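Local coordinates for protein beta-fructofuranosidase, insoluble isoenzyme CWINV1 (Arabidopsis thaliana, PDB 2OXB) that hydrolyses sucrose and 1-kestose, and to a lesser extent neokestose and levan, by cleaving off terminal non-reducing beta-D-fructofuranoside residues, at residues G292-S297 with T496-P501; Y4-H9 with L478-V483. The protein carries 1 engineered substitution. All blocks are in the same frame, centred on the assembly; numbering follows the deposited sequence.

How the interactions relate
Interactions 1 and 2 lie side by side, their centres about 10 Å apart, where the N-terminal beta-propeller of this family 32 enzyme meets the C-terminal beta-sandwich. On the sandwich side both use the same six-stranded antiparallel sheet: 478-483 ends strand 473-480 and turns into strand 483-488, while 496-501 leaves strand 493-498, one edge of the sheet. Their partners are loop 292-297, after strand 287-291, and loop 4-9, ahead of strand 15-26. The chain order is 4-9, 292-297, 478-483, 496-501, so the two contacts cross. The contacts also touch directly, Val499 N to Ser482 O at 2.7 Å and Pro501 O to Tyr4 OH at 2.5 Å, both probable hydrogen bonds, and form one continuous interdomain seam.

Interaction 1. Residues G292-S297 with T496-P501; sequences GWTNES and TSRVYP. With NAG (2-acetamido-2-deoxy-beta-D-glucopyranose), chain C.
Arg498 reaches across from the end of strand 493-498 and lays its guanidinium against the backbone of Asn295, Glu296 and Ser297. This is the close-packed part of the contact. Glu296 CA sits over one face of the guanidinium, near its rim, and the methyl CG2 of Thr294 lies at its edge. Bends at chi2 (-77°) and chi3 (-98°) turn the guanidinium toward Asn295 O and Glu296, while Ser297 CB packs on Arg498 CB at 3.4 Å. Arg498 NE gives a weak, strongly bent hydrogen bond to Asn295 O at 2.6 Å. Beyond it Arg498 NH2 forms a salt bridge with Glu296 OE2 at 2.9 Å, its hydrogen bond weak; the carboxylate and guanidinium planes stand 83° apart, so the two groups do not pair flat. Tyr500 crosses Glu296 at about a right angle and donates its OH to Glu296 OE2 at 2.9 Å, the oxygen lying near the plane of the ring. Its CE2 also packs on Ser297 CB at 3.6 Å. OE2 is less surely placed, so its bonds are to be read with caution; Lys306 also forms a salt bridge with it, and Gly310 N binds the companion oxygen OE1. Packing slackens toward Thr496, whose CG2 approaches Thr294 OG1 no nearer than 3.9 Å, that hydroxyl being bonded to Lys273 O. It is looser still on the glycan side: the side chain of Asn295 leads away from 496-501, and its ND2 carries the N-acetylglucosamine through a 1.4 Å covalent bond to C1, the sugar being hydrogen-bonded to Asp457. The buried Glu296 is thus probably held ionised, with Arg498 and Tyr500 bringing partners from the sandwich and Lys306 from its own domain.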
ATOM      1  N   GLY A 292       3.180  -1.282  -2.169  1.00 32.84           N
ATOM      2  CA  GLY A 292       2.935  -1.745  -0.812  1.00 31.07           C
ATOM      3  C   GLY A 292       3.217  -3.233  -0.696  1.00 30.60           C
ATOM      4  O   GLY A 292       2.837  -4.007  -1.577  1.00 30.54           O
ATOM      5  N   TRP A 293       3.863  -3.633   0.400  1.00 29.96           N
ATOM      6  CA  TRP A 293       4.231  -5.024   0.620  1.00 28.55           C
ATOM      7  C   TRP A 293       3.122  -6.013   1.030  1.00 28.22           C
ATOM      8  O   TRP A 293       2.849  -6.956   0.288  1.00 29.81           O
ATOM      9  CB  TRP A 293       5.428  -5.089   1.588  1.00 28.63           C
ATOM     10  CG  TRP A 293       5.664  -6.441   2.217  1.00 28.61           C
ATOM     11  CD1 TRP A 293       5.645  -7.659   1.594  1.00 28.15           C
ATOM     12  CD2 TRP A 293       5.918  -6.705   3.607  1.00 28.72           C
ATOM     13  NE1 TRP A 293       5.861  -8.663   2.511  1.00 30.16           N
ATOM     14  CE2 TRP A 293       6.036  -8.106   3.752  1.00 28.32           C
ATOM     15  CE3 TRP A 293       6.057  -5.890   4.744  1.00 27.02           C
ATOM     16  CZ2 TRP A 293       6.286  -8.716   4.987  1.00 28.72           C
ATOM     17  CZ3 TRP A 293       6.307  -6.494   5.975  1.00 29.89           C
ATOM     18  CH2 TRP A 293       6.418  -7.901   6.084  1.00 30.09           C
ATOM     19  N   THR A 294       2.469  -5.842   2.171  1.00 25.85           N
ATOM     20  CA  THR A 294       1.416  -6.807   2.548  1.00 24.93           C
ATOM     21  C   THR A 294       1.926  -8.167   3.032  1.00 23.95           C
ATOM     22  O   THR A 294       2.284  -9.051   2.246  1.00 19.04           O
ATOM     23  CB  THR A 294       0.417  -7.083   1.386  1.00 23.94           C
ATOM     24  OG1 THR A 294      -0.434  -5.949   1.205  1.00 24.83           O
ATOM     25  CG2 THR A 294      -0.461  -8.296   1.698  1.00 25.08           C
ATOM     26  N   ASN A 295       1.908  -8.305   4.350  1.00 25.86           N
ATOM     27  CA  ASN A 295       2.311  -9.490   5.079  1.00 27.27           C
ATOM     28  C   ASN A 295       1.736 -10.741   4.465  1.00 27.29           C
ATOM     29  O   ASN A 295       1.080 -10.724   3.432  1.00 28.04           O
ATOM     30  CB  ASN A 295       1.759  -9.411   6.501  1.00 31.66           C
ATOM     31  CG  ASN A 295       2.823  -9.451   7.555  1.00 35.79           C
ATOM     32  OD1 ASN A 295       3.896 -10.021   7.354  1.00 37.68           O
ATOM     33  ND2 ASN A 295       2.508  -8.865   8.707  1.00 39.18           N
ATOM     34  N   GLU A 296       1.954 -11.828   5.184  1.00 27.38           N
ATOM     35  CA  GLU A 296       1.466 -13.137   4.815  1.00 26.93           C
ATOM     36  C   GLU A 296       0.549 -13.547   5.975  1.00 27.52           C
ATOM     37  O   GLU A 296       1.045 -13.790   7.073  1.00 27.92           O
ATOM     38  CB  GLU A 296       2.640 -14.095   4.742  1.00 25.61           C
ATOM     39  CG  GLU A 296       2.347 -15.373   4.015  1.00 23.40           C
ATOM     40  CD  GLU A 296       2.445 -15.199   2.517  1.00 21.56           C
ATOM     41  OE1 GLU A 296       3.515 -14.745   2.073  1.00 14.87           O
ATOM     42  OE2 GLU A 296       1.464 -15.515   1.803  1.00 20.95           O
ATOM     43  N   SER A 297      -0.765 -13.619   5.747  1.00 27.08           N
ATOM     44  CA  SER A 297      -1.722 -13.984   6.803  1.00 26.32           C
ATOM     45  C   SER A 297      -1.711 -15.460   7.213  1.00 25.30           C
ATOM     46  O   SER A 297      -2.506 -15.878   8.053  1.00 22.86           O
ATOM     47  CB  SER A 297      -3.155 -13.602   6.393  1.00 27.92           C
ATOM     48  OG  SER A 297      -3.402 -12.209   6.515  1.00 28.88           O
ATOM     49  N   THR A 496      -7.258  -4.299   1.967  1.00 33.09           N
ATOM     50  CA  THR A 496      -6.672  -5.499   1.380  1.00 32.60           C
ATOM     51  C   THR A 496      -6.502  -6.597   2.438  1.00 31.54           C
ATOM     52  O   THR A 496      -6.361  -6.310   3.626  1.00 30.54           O
ATOM     53  CB  THR A 496      -5.298  -5.146   0.744  1.00 33.60           C
ATOM     54  OG1 THR A 496      -4.954  -6.109  -0.258  1.00 36.99           O
ATOM     55  CG2 THR A 496      -4.212  -5.116   1.807  1.00 33.88           C
ATOM     56  N   SER A 497      -6.517  -7.852   2.006  1.00 31.88           N
ATOM     57  CA  SER A 497      -6.368  -8.971   2.935  1.00 33.12           C
ATOM     58  C   SER A 497      -5.726 -10.206   2.297  1.00 33.37           C
ATOM     59  O   SER A 497      -5.401 -10.202   1.111  1.00 33.94           O
ATOM     60  CB  SER A 497      -7.732  -9.330   3.523  1.00 32.00           C
ATOM     61  OG  SER A 497      -8.773  -8.844   2.701  1.00 32.53           O
ATOM     62  N   ARG A 498      -5.544 -11.254   3.095  1.00 33.18           N
ATOM     63  CA  ARG A 498      -4.934 -12.496   2.627  1.00 33.65           C
ATOM     64  C   ARG A 498      -5.786 -13.681   3.078  1.00 33.57           C
ATOM     65  O   ARG A 498      -6.014 -13.867   4.278  1.00 35.17           O
ATOM     66  CB  ARG A 498      -3.527 -12.629   3.205  1.00 34.28           C
ATOM     67  CG  ARG A 498      -2.773 -11.312   3.259  1.00 35.69           C
ATOM     68  CD  ARG A 498      -2.250 -10.888   1.905  1.00 35.28           C
ATOM     69  NE  ARG A 498      -0.845 -11.248   1.748  1.00 35.61           N
ATOM     70  CZ  ARG A 498      -0.407 -12.469   1.463  1.00 35.03           C
ATOM     71  NH1 ARG A 498      -1.264 -13.463   1.291  1.00 34.13           N
ATOM     72  NH2 ARG A 498       0.895 -12.695   1.368  1.00 36.50           N
ATOM     73  N   VAL A 499      -6.254 -14.468   2.112  1.00 32.54           N
ATOM     74  CA  VAL A 499      -7.094 -15.633   2.375  1.00 32.00           C
ATOM     75  C   VAL A 499      -6.418 -16.926   1.909  1.00 30.91           C
ATOM     76  O   VAL A 499      -5.615 -16.923   0.972  1.00 30.38           O
ATOM     77  CB  VAL A 499      -8.511 -15.472   1.705  1.00 32.93           C
ATOM     78  CG1 VAL A 499      -8.381 -15.257   0.204  1.00 31.49           C
ATOM     79  CG2 VAL A 499      -9.377 -16.695   1.999  1.00 31.64           C
ATOM     80  N   TYR A 500      -6.739 -18.025   2.582  1.00 29.25           N
ATOM     81  CA  TYR A 500      -6.151 -19.323   2.281  1.00 28.25           C
ATOM     82  C   TYR A 500      -7.225 -20.399   2.456  1.00 28.07           C
ATOM     83  O   TYR A 500      -7.225 -21.161   3.435  1.00 26.48           O
ATOM     84  CB  TYR A 500      -4.987 -19.567   3.235  1.00 27.61           C
ATOM     85  CG  TYR A 500      -3.960 -18.453   3.235  1.00 31.37           C
ATOM     86  CD1 TYR A 500      -2.946 -18.417   2.276  1.00 31.59           C
ATOM     87  CD2 TYR A 500      -3.991 -17.436   4.204  1.00 31.16           C
ATOM     88  CE1 TYR A 500      -1.982 -17.410   2.282  1.00 31.91           C
ATOM     89  CE2 TYR A 500      -3.030 -16.418   4.216  1.00 29.85           C
ATOM     90  CZ  TYR A 500      -2.023 -16.416   3.249  1.00 32.66           C
ATOM     91  OH  TYR A 500      -1.025 -15.452   3.251  1.00 32.77           O
ATOM     92  N   PRO A 501      -8.166 -20.462   1.506  1.00 28.22           N
ATOM     93  CA  PRO A 501      -9.271 -21.424   1.512  1.00 29.20           C
ATOM     94  C   PRO A 501      -8.844 -22.814   1.064  1.00 29.94           C
ATOM     95  O   PRO A 501      -7.952 -22.966   0.217  1.00 30.17           O
ATOM     96  CB  PRO A 501     -10.268 -20.798   0.551  1.00 29.57           C
ATOM     97  CG  PRO A 501      -9.352 -20.231  -0.499  1.00 29.11           C
ATOM     98  CD  PRO A 501      -8.244 -19.586   0.324  1.00 28.77           C
TER
HETATM   99  C1  NAG C 660       2.217  -9.685   9.865  1.00 40.16           C
HETATM  100  C2  NAG C 660       0.938  -9.199  10.564  1.00 41.29           C
HETATM  101  C3  NAG C 660       0.405 -10.217  11.593  1.00 42.27           C
HETATM  102  C4  NAG C 660       0.440 -11.664  11.094  1.00 42.56           C
HETATM  103  C5  NAG C 660       1.844 -11.919  10.554  1.00 43.79           C
HETATM  104  C6  NAG C 660       2.161 -13.335  10.090  1.00 44.53           C
HETATM  105  C7  NAG C 660       1.329  -7.904  12.567  1.00 45.38           C
HETATM  106  C8  NAG C 660       2.726  -8.042  13.164  1.00 45.81           C
HETATM  107  N2  NAG C 660       1.208  -7.944  11.241  1.00 42.86           N
HETATM  108  O3  NAG C 660      -0.921  -9.875  11.971  1.00 40.76           O
HETATM  109  O4  NAG C 660       0.164 -12.536  12.178  1.00 45.09           O
HETATM  110  O5  NAG C 660       2.088 -11.042   9.450  1.00 41.31           O
HETATM  111  O6  NAG C 660       3.540 -13.457   9.757  1.00 43.87           O
HETATM  112  O7  NAG C 660       0.364  -7.766  13.316  1.00 46.90           O

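Interaction 2. Residues Y4-H9 with L478-V483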
ATOM      1  N   TYR A   4      -2.054 -21.112  -3.700  1.00 28.02           N
ATOM      2  CA  TYR A   4      -2.134 -19.872  -2.955  1.00 28.48           C
ATOM      3  C   TYR A   4      -1.269 -18.769  -3.539  1.00 28.54           C
ATOM      4  O   TYR A   4      -1.304 -17.634  -3.078  1.00 27.88           O
ATOM      5  CB  TYR A   4      -1.788 -20.131  -1.491  1.00 27.71           C
ATOM      6  CG  TYR A   4      -2.818 -21.001  -0.793  1.00 26.26           C
ATOM      7  CD1 TYR A   4      -4.139 -21.070  -1.258  1.00 25.21           C
ATOM      8  CD2 TYR A   4      -2.488 -21.721   0.349  1.00 25.33           C
ATOM      9  CE1 TYR A   4      -5.102 -21.837  -0.601  1.00 24.54           C
ATOM     10  CE2 TYR A   4      -3.445 -22.489   1.013  1.00 25.67           C
ATOM     11  CZ  TYR A   4      -4.750 -22.540   0.531  1.00 25.19           C
ATOM     12  OH  TYR A   4      -5.687 -23.298   1.190  1.00 24.85           O
ATOM     13  N   ARG A   5      -0.510 -19.108  -4.573  1.00 27.72           N
ATOM     14  CA  ARG A   5       0.346 -18.141  -5.228  1.00 27.22           C
ATOM     15  C   ARG A   5      -0.490 -17.255  -6.151  1.00 27.70           C
ATOM     16  O   ARG A   5      -1.526 -17.686  -6.636  1.00 29.53           O
ATOM     17  CB  ARG A   5       1.434 -18.874  -6.011  1.00 23.73           C
ATOM     18  CG  ARG A   5       2.238 -19.827  -5.145  1.00 21.07           C
ATOM     19  CD  ARG A   5       3.559 -20.202  -5.786  1.00 18.59           C
ATOM     20  NE  ARG A   5       4.350 -19.012  -6.109  1.00 16.02           N
ATOM     21  CZ  ARG A   5       5.558 -19.041  -6.666  1.00 15.45           C
ATOM     22  NH1 ARG A   5       6.134 -20.200  -6.969  1.00 14.88           N
ATOM     23  NH2 ARG A   5       6.187 -17.907  -6.939  1.00 15.02           N
ATOM     24  N   THR A   6      -0.055 -16.018  -6.381  1.00 28.16           N
ATOM     25  CA  THR A   6      -0.797 -15.111  -7.251  1.00 29.94           C
ATOM     26  C   THR A   6      -0.397 -15.290  -8.710  1.00 31.35           C
ATOM     27  O   THR A   6       0.748 -15.639  -9.018  1.00 32.84           O
ATOM     28  CB  THR A   6      -0.567 -13.639  -6.881  1.00 28.17           C
ATOM     29  OG1 THR A   6       0.784 -13.277  -7.173  1.00 26.89           O
ATOM     30  CG2 THR A   6      -0.832 -13.420  -5.404  1.00 30.64           C
ATOM     31  N   GLY A   7      -1.345 -15.034  -9.604  1.00 32.10           N
ATOM     32  CA  GLY A   7      -1.079 -15.148 -11.026  1.00 31.83           C
ATOM     33  C   GLY A   7      -0.739 -13.835 -11.726  1.00 32.53           C
ATOM     34  O   GLY A   7       0.054 -13.830 -12.664  1.00 33.97           O
ATOM     35  N   PHE A   8      -1.320 -12.721 -11.289  1.00 32.97           N
ATOM     36  CA  PHE A   8      -1.045 -11.448 -11.935  1.00 32.55           C
ATOM     37  C   PHE A   8      -0.491 -10.356 -11.027  1.00 33.27           C
ATOM     38  O   PHE A   8      -0.419  -9.190 -11.414  1.00 35.69           O
ATOM     39  CB  PHE A   8      -2.294 -10.929 -12.653  1.00 29.72           C
ATOM     40  CG  PHE A   8      -3.454 -10.654 -11.751  1.00 27.38           C
ATOM     41  CD1 PHE A   8      -3.506  -9.494 -10.996  1.00 27.64           C
ATOM     42  CD2 PHE A   8      -4.509 -11.555 -11.667  1.00 28.04           C
ATOM     43  CE1 PHE A   8      -4.601  -9.232 -10.168  1.00 27.08           C
ATOM     44  CE2 PHE A   8      -5.600 -11.303 -10.848  1.00 27.19           C
ATOM     45  CZ  PHE A   8      -5.646 -10.139 -10.094  1.00 26.58           C
ATOM     46  N   HIS A   9      -0.088 -10.705  -9.824  1.00 31.92           N
ATOM     47  CA  HIS A   9       0.466  -9.681  -8.952  1.00 32.96           C
ATOM     48  C   HIS A   9       1.978  -9.668  -9.124  1.00 33.19           C
ATOM     49  O   HIS A   9       2.486  -9.318 -10.192  1.00 34.26           O
ATOM     50  CB  HIS A   9       0.077  -9.974  -7.504  1.00 32.88           C
ATOM     51  CG  HIS A   9      -1.359  -9.693  -7.208  1.00 31.51           C
ATOM     52  ND1 HIS A   9      -1.885  -8.420  -7.237  1.00 31.85           N
ATOM     53  CD2 HIS A   9      -2.387 -10.520  -6.917  1.00 32.11           C
ATOM     54  CE1 HIS A   9      -3.179  -8.476  -6.977  1.00 31.16           C
ATOM     55  NE2 HIS A   9      -3.509  -9.740  -6.780  1.00 32.15           N
ATOM     56  N   LEU A 478     -10.035  -6.781  -6.775  1.00 25.34           N
ATOM     57  CA  LEU A 478      -9.036  -7.499  -7.539  1.00 26.20           C
ATOM     58  C   LEU A 478      -9.084  -8.876  -6.910  1.00 29.17           C
ATOM     59  O   LEU A 478      -9.065  -8.989  -5.679  1.00 31.38           O
ATOM     60  CB  LEU A 478      -7.649  -6.925  -7.304  1.00 27.28           C
ATOM     61  CG  LEU A 478      -7.185  -5.664  -8.022  1.00 28.50           C
ATOM     62  CD1 LEU A 478      -7.193  -5.907  -9.524  1.00 29.56           C
ATOM     63  CD2 LEU A 478      -8.072  -4.502  -7.639  1.00 30.33           C
ATOM     64  N   ILE A 479      -9.151  -9.923  -7.726  1.00 29.55           N
ATOM     65  CA  ILE A 479      -9.204 -11.280  -7.184  1.00 29.44           C
ATOM     66  C   ILE A 479      -8.016 -12.138  -7.624  1.00 28.42           C
ATOM     67  O   ILE A 479      -7.853 -12.425  -8.805  1.00 26.31           O
ATOM     68  CB  ILE A 479     -10.503 -12.002  -7.609  1.00 30.52           C
ATOM     69  CG1 ILE A 479     -11.700 -11.053  -7.479  1.00 31.35           C
ATOM     70  CG2 ILE A 479     -10.714 -13.238  -6.745  1.00 32.02           C
ATOM     71  CD1 ILE A 479     -11.859 -10.421  -6.108  1.00 31.61           C
ATOM     72  N   ASP A 480      -7.187 -12.565  -6.682  1.00 29.34           N
ATOM     73  CA  ASP A 480      -6.053 -13.390  -7.074  1.00 30.17           C
ATOM     74  C   ASP A 480      -5.650 -14.497  -6.087  1.00 30.48           C
ATOM     75  O   ASP A 480      -4.513 -14.546  -5.608  1.00 30.08           O
ATOM     76  CB  ASP A 480      -4.848 -12.504  -7.378  1.00 29.62           C
ATOM     77  CG  ASP A 480      -3.883 -13.163  -8.343  1.00 30.54           C
ATOM     78  OD1 ASP A 480      -3.837 -14.411  -8.352  1.00 28.80           O
ATOM     79  OD2 ASP A 480      -3.167 -12.445  -9.079  1.00 30.11           O
ATOM     80  N   HIS A 481      -6.591 -15.386  -5.793  1.00 30.56           N
ATOM     81  CA  HIS A 481      -6.338 -16.508  -4.896  1.00 31.57           C
ATOM     82  C   HIS A 481      -6.086 -16.013  -3.478  1.00 31.69           C
ATOM     83  O   HIS A 481      -6.972 -15.424  -2.855  1.00 33.71           O
ATOM     84  CB  HIS A 481      -5.137 -17.317  -5.416  1.00 30.85           C
ATOM     85  CG  HIS A 481      -5.223 -17.647  -6.877  1.00 30.20           C
ATOM     86  ND1 HIS A 481      -6.054 -18.630  -7.374  1.00 30.15           N
ATOM     87  CD2 HIS A 481      -4.626 -17.086  -7.956  1.00 29.97           C
ATOM     88  CE1 HIS A 481      -5.964 -18.658  -8.692  1.00 28.63           C
ATOM     89  NE2 HIS A 481      -5.105 -17.731  -9.071  1.00 28.64           N
ATOM     90  N   SER A 482      -4.876 -16.252  -2.985  1.00 30.15           N
ATOM     91  CA  SER A 482      -4.466 -15.847  -1.645  1.00 30.10           C
ATOM     92  C   SER A 482      -4.647 -14.355  -1.333  1.00 30.08           C
ATOM     93  O   SER A 482      -4.907 -13.989  -0.190  1.00 30.88           O
ATOM     94  CB  SER A 482      -2.996 -16.214  -1.427  1.00 30.14           C
ATOM     95  OG  SER A 482      -2.149 -15.462  -2.294  1.00 30.02           O
ATOM     96  N   VAL A 483      -4.495 -13.491  -2.331  1.00 29.44           N
ATOM     97  CA  VAL A 483      -4.636 -12.063  -2.094  1.00 28.59           C
ATOM     98  C   VAL A 483      -5.846 -11.415  -2.748  1.00 28.85           C
ATOM     99  O   VAL A 483      -6.154 -11.654  -3.918  1.00 30.18           O
ATOM    100  CB  VAL A 483      -3.390 -11.293  -2.549  1.00 28.55           C
ATOM    101  CG1 VAL A 483      -3.099 -11.594  -4.002  1.00 29.26           C
ATOM    102  CG2 VAL A 483      -3.614  -9.806  -2.357  1.00 29.72           C
TER
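Asp480 plants its carboxylate in the bend of the loop 4-9 and binds two successive backbone amides. Gly7 N reaches OD1 at 2.9 Å from the syn side, 18° out of the carboxylate plane, and Phe8 N reaches the syn lone pair of OD2, also at 2.9 Å; both bonds are nearly straight. With CG anti to the backbone N (chi1 -154°), Asp480 carries its carboxylate out toward these amides. The two bonds together fix its rotation. Phe8 then swings its ring in alongside: OD2 lies above the centre of one face, the ring and carboxylate planes being 32° apart, while Ile479 O meets the ring edge and Leu478 CD1 lies 4.3 Å from CE1. His9 points back at Asp480 from the opposite direction, its imidazole facing Phe8 CE1 and leaning obliquely on the aspartate. A type II' turn runs from Asp480 to Val483 with His481 and Ser482 at its corners, closed by a weak bond from Val483 N to Asp480 O at 3.4 Å and flanked by the return bond from Asp480 N to Val483 O at 3.1 Å. This is the classic two-residue beta-hairpin, here joining strands 473-480 and 483-488 of the C-terminal beta-sandwich.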